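Local atomic coordinates of peptidoglycan D,D-transpeptidase FtsI (PDB entry 6SYN), a protein that probably cross-links peptidoglycan during cell-wall synthesis, as a class B penicillin-binding protein with D,D-transpeptidase activity and a site that takes up beta-lactams. Residues Val178-Glu183 and Leu389-Val394; Glu183-Leu188 and Gly500-Thr505; Asp211-Glu216 and Val385-Ser390; Lys432-Ala437 and Met506-Asp511. All blocks are in the same frame, centred on the assembly; numbering follows the deposited sequence. Where two conformers were deposited one is given.

Contact 1 (Val178-Glu183 and Leu389-Val394)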
loop_
_atom_site.group_PDB
_atom_site.type_symbol
_atom_site.label_atom_id
_atom_site.label_comp_id
_atom_site.label_asym_id
_atom_site.label_seq_id
_atom_site.Cartn_x
_atom_site.Cartn_y
_atom_site.Cartn_z
ATOM N N VAL A 178 7.886 -17.317 7.257
ATOM C CA VAL A 178 8.428 -16.123 7.967
ATOM C C VAL A 178 8.379 -14.948 6.986
ATOM O O VAL A 178 9.179 -14.943 6.033
ATOM C CB VAL A 178 9.845 -16.391 8.515
ATOM C CG1 VAL A 178 10.424 -15.182 9.243
ATOM C CG2 VAL A 178 9.863 -17.608 9.427
ATOM N N LEU A 179 7.447 -14.011 7.185
ATOM C CA LEU A 179 7.305 -12.814 6.312
ATOM C C LEU A 179 8.424 -11.816 6.636
ATOM O O LEU A 179 9.044 -11.923 7.717
ATOM C CB LEU A 179 5.929 -12.166 6.503
ATOM C CG LEU A 179 4.712 -12.992 6.080
ATOM C CD1 LEU A 179 3.448 -12.155 6.186
ATOM C CD2 LEU A 179 4.848 -13.538 4.665
ATOM N N SER A 180 8.658 -10.880 5.715
ATOM C CA SER A 180 9.611 -9.748 5.846
ATOM C C SER A 180 8.985 -8.618 6.683
ATOM O O SER A 180 9.738 -7.766 7.172
ATOM C CB SER A 180 10.005 -9.251 4.486
ATOM O OG SER A 180 8.920 -8.567 3.884
ATOM N N VAL A 181 7.656 -8.620 6.833
ATOM C CA VAL A 181 6.855 -7.550 7.503
ATOM C C VAL A 181 7.107 -7.579 9.019
ATOM O O VAL A 181 7.463 -8.652 9.542
ATOM C CB VAL A 181 5.365 -7.726 7.152
ATOM C CG1 VAL A 181 4.440 -6.896 8.028
ATOM C CG2 VAL A 181 5.114 -7.431 5.685
ATOM N N ASP A 182 6.944 -6.437 9.694
ATOM C CA ASP A 182 7.036 -6.309 11.176
ATOM C C ASP A 182 5.648 -5.896 11.684
ATOM O O ASP A 182 5.110 -4.904 11.150
ATOM C CB ASP A 182 8.161 -5.345 11.573
ATOM C CG ASP A 182 8.418 -5.237 13.070
ATOM O OD1 ASP A 182 7.461 -5.417 13.846
ATOM O OD2 ASP A 182 9.579 -4.974 13.455
ATOM N N GLU A 183 5.080 -6.646 12.639
ATOM C CA GLU A 183 3.682 -6.460 13.130
ATOM C C GLU A 183 3.558 -5.090 13.813
ATOM O O GLU A 183 2.538 -4.415 13.569
ATOM C CB GLU A 183 3.249 -7.608 14.052
ATOM C CG GLU A 183 2.191 -7.229 15.088
ATOM C CD GLU A 183 0.847 -6.797 14.522
ATOM O OE1 GLU A 183 0.583 -7.125 13.353
ATOM O OE2 GLU A 183 0.067 -6.129 15.240
ATOM N N LEU A 389 12.516 -6.499 -4.304
ATOM C CA LEU A 389 11.552 -6.565 -3.175
ATOM C C LEU A 389 11.397 -8.017 -2.704
ATOM O O LEU A 389 11.684 -8.918 -3.506
ATOM C CB LEU A 389 10.215 -6.005 -3.668
ATOM C CG LEU A 389 10.224 -4.532 -4.074
ATOM C CD1 LEU A 389 9.101 -4.231 -5.054
ATOM C CD2 LEU A 389 10.124 -3.634 -2.850
ATOM N N SER A 390 10.959 -8.231 -1.455
ATOM C CA SER A 390 10.441 -9.536 -0.953
ATOM C C SER A 390 9.472 -9.318 0.223
ATOM O O SER A 390 9.646 -8.307 0.935
ATOM C CB SER A 390 11.574 -10.482 -0.600
ATOM O OG SER A 390 12.336 -10.001 0.495
ATOM N N ILE A 391 8.486 -10.220 0.394
ATOM C CA ILE A 391 7.528 -10.251 1.552
ATOM C C ILE A 391 7.959 -11.332 2.551
ATOM O O ILE A 391 7.178 -11.584 3.491
ATOM C CB ILE A 391 6.036 -10.468 1.177
ATOM C CG1 ILE A 391 5.813 -11.025 -0.232
ATOM C CG2 ILE A 391 5.223 -9.200 1.414
ATOM C CD1 ILE A 391 6.172 -12.486 -0.379
ATOM N N THR A 392 9.129 -11.953 2.374
ATOM C CA THR A 392 9.665 -12.983 3.311
ATOM C C THR A 392 11.015 -12.510 3.856
ATOM O O THR A 392 11.752 -11.845 3.112
ATOM C CB THR A 392 9.728 -14.366 2.649
ATOM O OG1 THR A 392 10.637 -14.336 1.546
ATOM C CG2 THR A 392 8.369 -14.833 2.177
ATOM N N ARG A 393 11.301 -12.816 5.121
ATOM C CA ARG A 393 12.580 -12.447 5.772
ATOM C C ARG A 393 13.714 -12.928 4.866
ATOM O O ARG A 393 13.643 -14.079 4.394
ATOM C CB ARG A 393 12.679 -13.053 7.174
ATOM C CG ARG A 393 13.705 -12.365 8.060
ATOM C CD ARG A 393 13.933 -13.086 9.375
ATOM N NE ARG A 393 14.333 -12.140 10.414
ATOM C CZ ARG A 393 15.575 -11.707 10.635
ATOM N NH1 ARG A 393 16.586 -12.143 9.898
ATOM N NH2 ARG A 393 15.801 -10.837 11.604
ATOM N N VAL A 394 14.685 -12.058 4.589
ATOM C CA VAL A 394 15.887 -12.382 3.768
ATOM C C VAL A 394 17.099 -12.361 4.701
ATOM O O VAL A 394 17.058 -11.600 5.685
ATOM C CB VAL A 394 16.060 -11.401 2.590
ATOM C CG1 VAL A 394 14.763 -11.193 1.827
ATOM C CG2 VAL A 394 16.635 -10.061 3.029
#
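Val178 lies alongside the base of Arg393, both side chains pointing the same way, with CG1 of Val178 3.7 Å from CB of Arg393. With CG1 set anti to the backbone N (chi1 180°), the valine offers this methyl to the arginine stem, while the extended arginine chain carries its polar end away, where NE donates to the carbonyl of Arg22. Behind this apolar overlap the two backbones join in a single beta bridge between Leu179 and Thr392, whose CA atoms are 3.8 Å apart. Arg393 N donates to Val178 O at 3.1 Å (N-H...O angle 155°). The return bond runs from Ser180 N to Ile391 O at 2.8 Å (162°). Leu179 folds over the same acceptor, CB and CD2 each lying 3.3 Å from Ile391 O, and its side chain also packs against Ile123 and Ile124 of helix 121-124. Ser180 OG is hydrogen-bonded to Val217 O and lies 3.0 Å from Ser390 O, so which oxygen takes its one proton is not settled. Within 389-394, Ser390 OG donates a long bond of 3.3 Å to Thr392 O, in the carbonyl plane. The segment 178-183 joins strand 177-178, paired with strand 19-20, to helix 183-199, and the loop 389-394 of the transpeptidase domain is fastened against this connection. The settled cross-segment bonds are backbone to backbone, which suggests that the attachment depends chiefly on chain path; side chains add apolar overlap and the shared hydroxyl of Ser180.

Contact 2 (Glu183-Leu188 and Gly500-Thr505). With ACT (acetate ion), chain C.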
loop_
_atom_site.group_PDB
_atom_site.type_symbol
_atom_site.label_atom_id
_atom_site.label_comp_id
_atom_site.label_asym_id
_atom_site.label_seq_id
_atom_site.Cartn_x
_atom_site.Cartn_y
_atom_site.Cartn_z
ATOM N N GLU A 183 5.080 -6.646 12.639
ATOM C CA GLU A 183 3.682 -6.460 13.130
ATOM C C GLU A 183 3.558 -5.090 13.813
ATOM O O GLU A 183 2.538 -4.415 13.569
ATOM C CB GLU A 183 3.249 -7.608 14.052
ATOM C CG GLU A 183 2.191 -7.229 15.088
ATOM C CD GLU A 183 0.847 -6.797 14.522
ATOM O OE1 GLU A 183 0.583 -7.125 13.353
ATOM O OE2 GLU A 183 0.067 -6.129 15.240
ATOM N N ARG A 184 4.542 -4.709 14.637
ATOM C CA ARG A 184 4.593 -3.395 15.334
ATOM C C ARG A 184 4.512 -2.263 14.304
ATOM O O ARG A 184 3.804 -1.269 14.574
ATOM C CB ARG A 184 5.892 -3.221 16.130
ATOM C CG ARG A 184 6.048 -4.128 17.344
ATOM C CD ARG A 184 7.447 -4.031 17.933
ATOM N NE ARG A 184 8.457 -4.302 16.913
ATOM C CZ ARG A 184 9.737 -3.925 16.949
ATOM N NH1 ARG A 184 10.220 -3.233 17.968
ATOM N NH2 ARG A 184 10.531 -4.236 15.938
ATOM N N LEU A 185 5.246 -2.391 13.194
ATOM C CA LEU A 185 5.380 -1.333 12.157
ATOM C C LEU A 185 4.144 -1.353 11.247
ATOM O O LEU A 185 3.708 -0.266 10.836
ATOM C CB LEU A 185 6.675 -1.536 11.360
ATOM C CG LEU A 185 7.987 -1.512 12.150
ATOM C CD1 LEU A 185 9.175 -1.439 11.204
ATOM C CD2 LEU A 185 8.050 -0.354 13.137
ATOM N N GLN A 186 3.587 -2.534 10.958
ATOM C CA GLN A 186 2.303 -2.665 10.214
ATOM C C GLN A 186 1.184 -2.012 11.037
ATOM O O GLN A 186 0.353 -1.283 10.445
ATOM C CB GLN A 186 1.993 -4.130 9.895
ATOM C CG GLN A 186 0.743 -4.313 9.037
ATOM C CD GLN A 186 0.953 -3.955 7.586
ATOM O OE1 GLN A 186 2.048 -3.596 7.162
ATOM N NE2 GLN A 186 -0.110 -4.055 6.802
ATOM N N ALA A 187 1.174 -2.256 12.351
ATOM C CA ALA A 187 0.203 -1.690 13.317
ATOM C C ALA A 187 0.301 -0.161 13.289
ATOM O O ALA A 187 -0.757 0.490 13.170
ATOM C CB ALA A 187 0.453 -2.240 14.699
ATOM N N LEU A 188 1.522 0.379 13.366
ATOM C CA LEU A 188 1.781 1.844 13.325
ATOM C C LEU A 188 1.368 2.400 11.961
ATOM O O LEU A 188 0.633 3.400 11.921
ATOM C CB LEU A 188 3.259 2.140 13.573
ATOM C CG LEU A 188 3.654 3.586 13.282
ATOM C CD1 LEU A 188 2.890 4.538 14.193
ATOM C CD2 LEU A 188 5.151 3.791 13.417
ATOM N N GLY A 500 8.306 8.742 12.038
ATOM C CA GLY A 500 8.699 9.058 13.425
ATOM C C GLY A 500 8.729 7.815 14.297
ATOM O O GLY A 500 9.802 7.496 14.833
ATOM N N GLY A 501 7.586 7.138 14.434
ATOM C CA GLY A 501 7.447 5.883 15.197
ATOM C C GLY A 501 8.406 4.816 14.695
ATOM O O GLY A 501 9.083 4.187 15.529
ATOM N N VAL A 502 8.498 4.641 13.376
ATOM C CA VAL A 502 9.452 3.686 12.741
ATOM C C VAL A 502 10.855 3.939 13.314
ATOM O O VAL A 502 11.404 3.018 13.946
ATOM C CB VAL A 502 9.425 3.796 11.205
ATOM C CG1 VAL A 502 10.621 3.104 10.568
ATOM C CG2 VAL A 502 8.123 3.256 10.628
ATOM N N LEU A 503 11.407 5.141 13.113
ATOM C CA LEU A 503 12.796 5.507 13.523
ATOM C C LEU A 503 13.011 5.184 15.007
ATOM O O LEU A 503 14.108 4.708 15.351
ATOM C CB LEU A 503 13.041 6.995 13.249
ATOM C CG LEU A 503 13.243 7.358 11.779
ATOM C CD1 LEU A 503 12.925 8.820 11.522
ATOM C CD2 LEU A 503 14.660 7.028 11.335
ATOM N N ARG A 504 11.994 5.431 15.838
ATOM C CA ARG A 504 12.050 5.267 17.316
ATOM C C ARG A 504 11.906 3.788 17.696
ATOM O O ARG A 504 12.724 3.316 18.511
ATOM C CB ARG A 504 10.985 6.140 17.992
ATOM C CG ARG A 504 11.379 7.606 18.120
ATOM C CD ARG A 504 12.712 7.794 18.825
ATOM N NE ARG A 504 13.243 9.143 19.039
ATOM C CZ ARG A 504 12.663 10.315 18.757
ATOM N NH1 ARG A 504 13.321 11.431 19.032
ATOM N NH2 ARG A 504 11.462 10.409 18.210
ATOM N N THR A 505 10.915 3.088 17.137
ATOM C CA THR A 505 10.728 1.622 17.313
ATOM C C THR A 505 12.042 0.904 16.996
ATOM O O THR A 505 12.476 0.072 17.805
ATOM C CB THR A 505 9.626 1.069 16.400
ATOM O OG1 THR A 505 8.408 1.775 16.637
ATOM C CG2 THR A 505 9.401 -0.416 16.600
HETATM C C ACT C . 13.873 -3.672 17.831
HETATM O O ACT C . 13.380 -2.685 17.246
HETATM O OXT ACT C . 14.621 -4.502 17.273
HETATM C CH3 ACT C . 13.540 -3.880 19.319
#
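The guanidinium group of Arg184 carries the methyl of Thr505 over one face and an acetate oxygen at its edge, in plane. Thr505 CG2 approaches NH1 of Arg184 to 3.2 Å, offset toward the rim of the flat group. The acetate, probably from the crystallisation liquor, accepts a hydrogen bond from Arg184 NH1 at 3.3 Å and a weak one from NH2; the latter atom is also salt-bridged to Asp182. This contact belongs to a helix pair of the transpeptidase fold: helix 183-199 and helix 492-505 run nearly antiparallel, the short segments making an angle of 161° with axes 10.1 Å apart. Both lie on the five-stranded antiparallel sheet, as shared packing on Leu209 of strand 204-211 by Leu185 and Val502 demonstrates. Between these segments there is no direct hydrogen bond, and most of the remaining packing is apolar. Leu185 and Thr505 run antiparallel alongside one another, and CD2 of the leucine meets CG2 of the threonine at 3.7 Å. One turn farther on, Leu188 holds its CG anti to the backbone N (chi1 169°), which sends CD2 across to the other helix. There it settles over the bare backbone of Gly501, 3.6 Å from its CA, and beside CG2 of Val502 at 4.1 Å. The absence of a side chain at Gly501 leaves room for this methyl. Thr505 keeps its polar branch turned back to its own helix: OG1 donates to Gly501 O at 2.7 Å, from above the carbonyl plane, and Thr505 N donates to the same oxygen.

Contact 3 (Asp211-Glu216 and Val385-Ser390)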
loop_
_atom_site.group_PDB
_atom_site.type_symbol
_atom_site.label_atom_id
_atom_site.label_comp_id
_atom_site.label_asym_id
_atom_site.label_seq_id
_atom_site.Cartn_x
_atom_site.Cartn_y
_atom_site.Cartn_z
ATOM N N ASP A 211 12.635 -1.456 3.524
ATOM C CA ASP A 211 14.045 -1.429 3.974
ATOM C C ASP A 211 14.907 -1.017 2.778
ATOM O O ASP A 211 14.828 -1.679 1.726
ATOM C CB ASP A 211 14.468 -2.789 4.528
ATOM C CG ASP A 211 15.654 -2.715 5.469
ATOM O OD1 ASP A 211 16.705 -2.190 5.051
ATOM O OD2 ASP A 211 15.509 -3.166 6.621
ATOM N N VAL A 212 15.703 0.035 2.949
ATOM C CA VAL A 212 16.550 0.654 1.887
ATOM C C VAL A 212 17.663 -0.323 1.459
ATOM O O VAL A 212 18.041 -0.307 0.268
ATOM C CB VAL A 212 17.093 1.998 2.412
ATOM C CG1 VAL A 212 18.194 2.566 1.535
ATOM C CG2 VAL A 212 15.969 3.010 2.598
ATOM N N ASN A 213 18.142 -1.170 2.374
ATOM C CA ASN A 213 19.378 -1.981 2.197
ATOM C C ASN A 213 19.062 -3.426 1.789
ATOM O O ASN A 213 19.940 -4.046 1.163
ATOM C CB ASN A 213 20.230 -1.984 3.468
ATOM C CG ASN A 213 20.762 -0.612 3.822
ATOM O OD1 ASN A 213 20.691 -0.199 4.977
ATOM N ND2 ASN A 213 21.288 0.102 2.839
ATOM N N THR A 214 17.894 -3.961 2.163
ATOM C CA THR A 214 17.520 -5.394 1.978
ATOM C C THR A 214 16.417 -5.543 0.916
ATOM O O THR A 214 16.264 -6.662 0.384
ATOM C CB THR A 214 17.103 -6.025 3.314
ATOM O OG1 THR A 214 15.811 -5.524 3.662
ATOM C CG2 THR A 214 18.077 -5.742 4.438
ATOM N N GLY A 215 15.673 -4.468 0.621
ATOM C CA GLY A 215 14.512 -4.484 -0.293
ATOM C C GLY A 215 13.306 -5.157 0.344
ATOM O O GLY A 215 12.284 -5.327 -0.345
ATOM N N GLU A 216 13.411 -5.531 1.618
ATOM C CA GLU A 216 12.316 -6.186 2.369
ATOM C C GLU A 216 11.155 -5.193 2.525
ATOM O O GLU A 216 11.428 -3.989 2.757
ATOM C CB GLU A 216 12.832 -6.643 3.730
ATOM C CG GLU A 216 13.756 -7.837 3.663
ATOM C CD GLU A 216 14.365 -8.161 5.012
ATOM O OE1 GLU A 216 15.160 -7.340 5.510
ATOM O OE2 GLU A 216 14.009 -9.206 5.580
ATOM N N VAL A 385 21.063 2.337 -5.730
ATOM C CA VAL A 385 21.210 0.849 -5.795
ATOM C C VAL A 385 19.813 0.219 -5.857
ATOM O O VAL A 385 19.156 0.114 -4.802
ATOM C CB VAL A 385 22.048 0.315 -4.614
ATOM C CG1 VAL A 385 22.058 -1.209 -4.544
ATOM C CG2 VAL A 385 23.469 0.862 -4.667
ATOM N N TYR A 386 19.380 -0.162 -7.063
ATOM C CA TYR A 386 18.084 -0.831 -7.344
ATOM C C TYR A 386 18.143 -2.271 -6.825
ATOM O O TYR A 386 18.838 -3.102 -7.446
ATOM C CB TYR A 386 17.778 -0.780 -8.843
ATOM C CG TYR A 386 16.473 -1.413 -9.256
ATOM C CD1 TYR A 386 15.279 -0.720 -9.148
ATOM C CD2 TYR A 386 16.434 -2.694 -9.779
ATOM C CE1 TYR A 386 14.076 -1.289 -9.537
ATOM C CE2 TYR A 386 15.241 -3.281 -10.167
ATOM C CZ TYR A 386 14.056 -2.576 -10.044
ATOM O OH TYR A 386 12.874 -3.145 -10.425
ATOM N N ARG A 387 17.435 -2.546 -5.722
ATOM C CA ARG A 387 17.370 -3.879 -5.064
ATOM C C ARG A 387 15.998 -4.501 -5.311
ATOM O O ARG A 387 15.001 -3.796 -5.414
ATOM C CB ARG A 387 17.682 -3.751 -3.569
ATOM C CG ARG A 387 19.098 -4.186 -3.214
ATOM C CD ARG A 387 19.414 -4.171 -1.731
ATOM N NE ARG A 387 19.775 -2.825 -1.315
ATOM C CZ ARG A 387 21.010 -2.338 -1.244
ATOM N NH1 ARG A 387 21.190 -1.084 -0.865
ATOM N NH2 ARG A 387 22.059 -3.087 -1.533
ATOM N N PRO A 388 15.911 -5.839 -5.469
ATOM C CA PRO A 388 14.622 -6.527 -5.520
ATOM C C PRO A 388 13.845 -6.535 -4.194
ATOM O O PRO A 388 14.445 -6.618 -3.139
ATOM C CB PRO A 388 14.957 -7.979 -5.905
ATOM C CG PRO A 388 16.448 -8.136 -5.658
ATOM C CD PRO A 388 17.045 -6.745 -5.701
ATOM N N LEU A 389 12.516 -6.499 -4.304
ATOM C CA LEU A 389 11.552 -6.565 -3.175
ATOM C C LEU A 389 11.397 -8.017 -2.704
ATOM O O LEU A 389 11.684 -8.918 -3.506
ATOM C CB LEU A 389 10.215 -6.005 -3.668
ATOM C CG LEU A 389 10.224 -4.532 -4.074
ATOM C CD1 LEU A 389 9.101 -4.231 -5.054
ATOM C CD2 LEU A 389 10.124 -3.634 -2.850
ATOM N N SER A 390 10.959 -8.231 -1.455
ATOM C CA SER A 390 10.441 -9.536 -0.953
ATOM C C SER A 390 9.472 -9.318 0.223
ATOM O O SER A 390 9.646 -8.307 0.935
ATOM C CB SER A 390 11.574 -10.482 -0.600
ATOM O OG SER A 390 12.336 -10.001 0.495
#
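Arg387 reaches the carbonyl of Val212 with two of its N-H groups: NE and NH1 both donate to Val212 O, each weakly at 3.4 Å, the acceptor lying at the guanidinium edge, in plane. Asn213 O sits over one face of the group and CG1 of Val385 over the opposite face, so the arginine is sandwiched; NE lies 2.8 Å from Asn213 O, but the angle is too poor for a hydrogen bond. The chain bends at chi3 (-83°), bringing the guanidinium edge to Val212 O, and NH2 goes on to donate to Val398 O. Outward from this, the two backbones draw together at Gly215. Its carbonyl oxygen takes a weak bond from Ser390 N at 3.4 Å. Leu389 CA makes a CA-H contact with the same Gly215 O at 3.2 Å, with an angle of 158° at the hydrogen. In return Gly215 CA approaches Pro388 O to 3.6 Å, and the lack of a side chain is what lets the proline carbonyl sit so near. Leu389 CD2 lies 3.7 Å from Gly215 O, and the same side chain also touches Leu371 and Arg375 of helix 370-381. The turn facing these residues is braced internally. Asp211 OD1 accepts from Asn213 N in an Asx turn, and Thr214 OG1 accepts from Glu216 N in an ST turn while donating to Glu216 OE1 at 2.7 Å. Backbone bonds between Asp211 and Glu216 and from Gly215 N to Asp211 O close the arrangement, which is that of a beta-hairpin turn joining strands 204-211 and 217-223 of the transpeptidase sheet.

Contact 4 (Lys432-Ala437 and Met506-Asp511)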
loop_
_atom_site.group_PDB
_atom_site.type_symbol
_atom_site.label_atom_id
_atom_site.label_comp_id
_atom_site.label_asym_id
_atom_site.label_seq_id
_atom_site.Cartn_x
_atom_site.Cartn_y
_atom_site.Cartn_z
ATOM N N LYS A 432 10.756 15.535 14.689
ATOM C CA LYS A 432 11.593 16.208 15.711
ATOM C C LYS A 432 12.855 15.368 15.947
ATOM O O LYS A 432 12.724 14.193 16.356
ATOM C CB LYS A 432 10.798 16.423 17.005
ATOM C CG LYS A 432 9.603 17.365 16.904
ATOM C CD LYS A 432 9.962 18.809 16.597
ATOM C CE LYS A 432 8.762 19.735 16.575
ATOM N NZ LYS A 432 8.329 20.134 17.935
ATOM N N GLY A 433 14.025 15.950 15.664
ATOM C CA GLY A 433 15.346 15.377 15.981
ATOM C C GLY A 433 15.912 14.545 14.845
ATOM O O GLY A 433 16.949 13.889 15.067
ATOM N N TYR A 434 15.269 14.567 13.673
ATOM C CA TYR A 434 15.674 13.792 12.470
ATOM C C TYR A 434 15.589 14.683 11.230
ATOM O O TYR A 434 14.679 15.539 11.158
ATOM C CB TYR A 434 14.775 12.572 12.262
ATOM C CG TYR A 434 14.904 11.472 13.288
ATOM C CD1 TYR A 434 15.856 10.475 13.161
ATOM C CD2 TYR A 434 14.042 11.407 14.373
ATOM C CE1 TYR A 434 15.958 9.452 14.090
ATOM C CE2 TYR A 434 14.134 10.394 15.314
ATOM C CZ TYR A 434 15.096 9.411 15.173
ATOM O OH TYR A 434 15.185 8.411 16.098
ATOM N N ARG A 435 16.509 14.460 10.287
ATOM C CA ARG A 435 16.511 15.040 8.920
ATOM C C ARG A 435 15.834 14.050 7.972
ATOM O O ARG A 435 16.107 12.834 8.098
ATOM C CB ARG A 435 17.942 15.278 8.430
ATOM C CG ARG A 435 18.821 16.087 9.374
ATOM C CD ARG A 435 20.292 15.857 9.078
ATOM N NE ARG A 435 20.633 16.074 7.677
ATOM C CZ ARG A 435 21.772 15.692 7.099
ATOM N NH1 ARG A 435 22.704 15.057 7.795
ATOM N NH2 ARG A 435 21.979 15.948 5.817
ATOM N N ILE A 436 14.999 14.542 7.051
ATOM C CA ILE A 436 14.221 13.685 6.108
ATOM C C ILE A 436 14.324 14.249 4.688
ATOM O O ILE A 436 14.403 15.476 4.534
ATOM C CB ILE A 436 12.749 13.511 6.553
ATOM C CG1 ILE A 436 11.920 14.790 6.408
ATOM C CG2 ILE A 436 12.669 12.952 7.966
ATOM C CD1 ILE A 436 10.451 14.592 6.703
ATOM N N ALA A 437 14.331 13.351 3.701
ATOM C CA ALA A 437 14.300 13.649 2.254
ATOM C C ALA A 437 12.980 13.130 1.670
ATOM O O ALA A 437 12.871 11.912 1.401
ATOM C CB ALA A 437 15.502 13.034 1.583
ATOM N N MET A 506 12.650 1.247 15.859
ATOM C CA MET A 506 13.861 0.596 15.298
ATOM C C MET A 506 15.134 1.189 15.919
ATOM O O MET A 506 16.233 0.845 15.432
ATOM C CB MET A 506 13.879 0.772 13.776
ATOM C CG MET A 506 12.690 0.111 13.096
ATOM S SD MET A 506 12.536 -1.635 13.564
ATOM C CE MET A 506 13.964 -2.311 12.722
ATOM N N ASN A 507 14.985 2.033 16.950
ATOM C CA ASN A 507 16.073 2.598 17.793
ATOM C C ASN A 507 17.144 3.264 16.923
ATOM O O ASN A 507 18.329 2.928 17.109
ATOM C CB ASN A 507 16.728 1.524 18.668
ATOM C CG ASN A 507 15.775 0.841 19.628
ATOM O OD1 ASN A 507 14.932 1.488 20.247
ATOM N ND2 ASN A 507 15.922 -0.465 19.775
ATOM N N ILE A 508 16.763 4.175 16.021
ATOM C CA ILE A 508 17.721 4.848 15.089
ATOM C C ILE A 508 18.254 6.125 15.747
ATOM O O ILE A 508 17.435 6.959 16.170
ATOM C CB ILE A 508 17.081 5.142 13.718
ATOM C CG1 ILE A 508 16.473 3.886 13.084
ATOM C CG2 ILE A 508 18.087 5.808 12.790
ATOM C CD1 ILE A 508 17.468 2.777 12.804
ATOM N N GLU A 509 19.583 6.259 15.812
ATOM C CA GLU A 509 20.290 7.448 16.357
ATOM C C GLU A 509 19.787 8.682 15.610
ATOM O O GLU A 509 19.869 8.740 14.387
ATOM C CB GLU A 509 21.808 7.281 16.232
ATOM C CG GLU A 509 22.607 8.084 17.253
ATOM C CD GLU A 509 22.809 7.418 18.611
ATOM O OE1 GLU A 509 23.211 6.231 18.638
ATOM O OE2 GLU A 509 22.572 8.088 19.645
ATOM N N PRO A 510 19.201 9.673 16.320
ATOM C CA PRO A 510 18.801 10.949 15.718
ATOM C C PRO A 510 19.889 11.622 14.867
ATOM O O PRO A 510 21.036 11.254 14.988
ATOM C CB PRO A 510 18.478 11.820 16.939
ATOM C CG PRO A 510 18.001 10.833 17.978
ATOM C CD PRO A 510 18.835 9.591 17.742
ATOM N N ASP A 511 19.492 12.627 14.080
ATOM C CA ASP A 511 20.185 13.066 12.839
ATOM C C ASP A 511 20.534 14.563 12.873
ATOM O O ASP A 511 21.405 14.967 12.080
ATOM C CB ASP A 511 19.306 12.740 11.628
ATOM C CG ASP A 511 20.048 12.098 10.472
ATOM O OD1 ASP A 511 21.153 11.571 10.707
ATOM O OD2 ASP A 511 19.520 12.134 9.349
HETATM O O HOH W 1 23.327 15.011 10.633
#
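The ring of Tyr434 lies along the chain at Ile508 to Pro510, directed there by a CG anti to the carbonyl carbon (chi1 -68°). OH donates to Ile508 O at 2.7 Å, an acceptor found at the ring edge, in plane; the donor is tilted 15° from the carbonyl plane. Pro510 CB lies over the ring face, and Pro510 CA comes within 3.6 Å of CE1 of Tyr434. Leu503 and Arg504 of helix 492-505 add further contacts to the ring. That helix ends in a Schellman motif with Asn507, at positive phi, as its C-prime residue, and the chain leaving it is laid against the loop leading into strand 437-446, the edge strand bearing the pocket residues Thr440 to Thr442. The backbones meet where Asp511 N donates to Gly433 O at 3.0 Å, an almost straight bond (171°). Beyond it, the side chains of Arg435 and Asp511 cross at about a right angle. Asp511 OD2 is 4.4 Å from Arg435 NE and well out of the guanidinium plane, so any attraction is between the charges alone, no N-H pointing at the oxygen. Arg435 NH2 instead forms a salt bridge with Glu417, while Asp511 OD1 is hydrogen-bonded to Ser467 OG.

Overall arrangement
The four contacts involve the five-stranded antiparallel sheet of the transpeptidase domain, its helices and its connecting loops. Contacts 1 and 2 share Glu183, where the connection into helix 183-199 becomes helical, and their centres are about 15 Å apart. Contacts 1 and 3 use overlapping parts of one loop, sharing Leu389 and Ser390, with centres about 11 Å apart; this loop therefore touches both the connection into helix 183-199 and a sheet hairpin. Contacts 2 and 4, with centres about 13 Å apart, follow one another on helix 492-505 and its exit. Along the chain, contacts 1 and 3 close before contact 4 opens, whereas contact 2 spans contact 3 and crosses contacts 1 and 4, joining parts of the chain more than 300 residues apart.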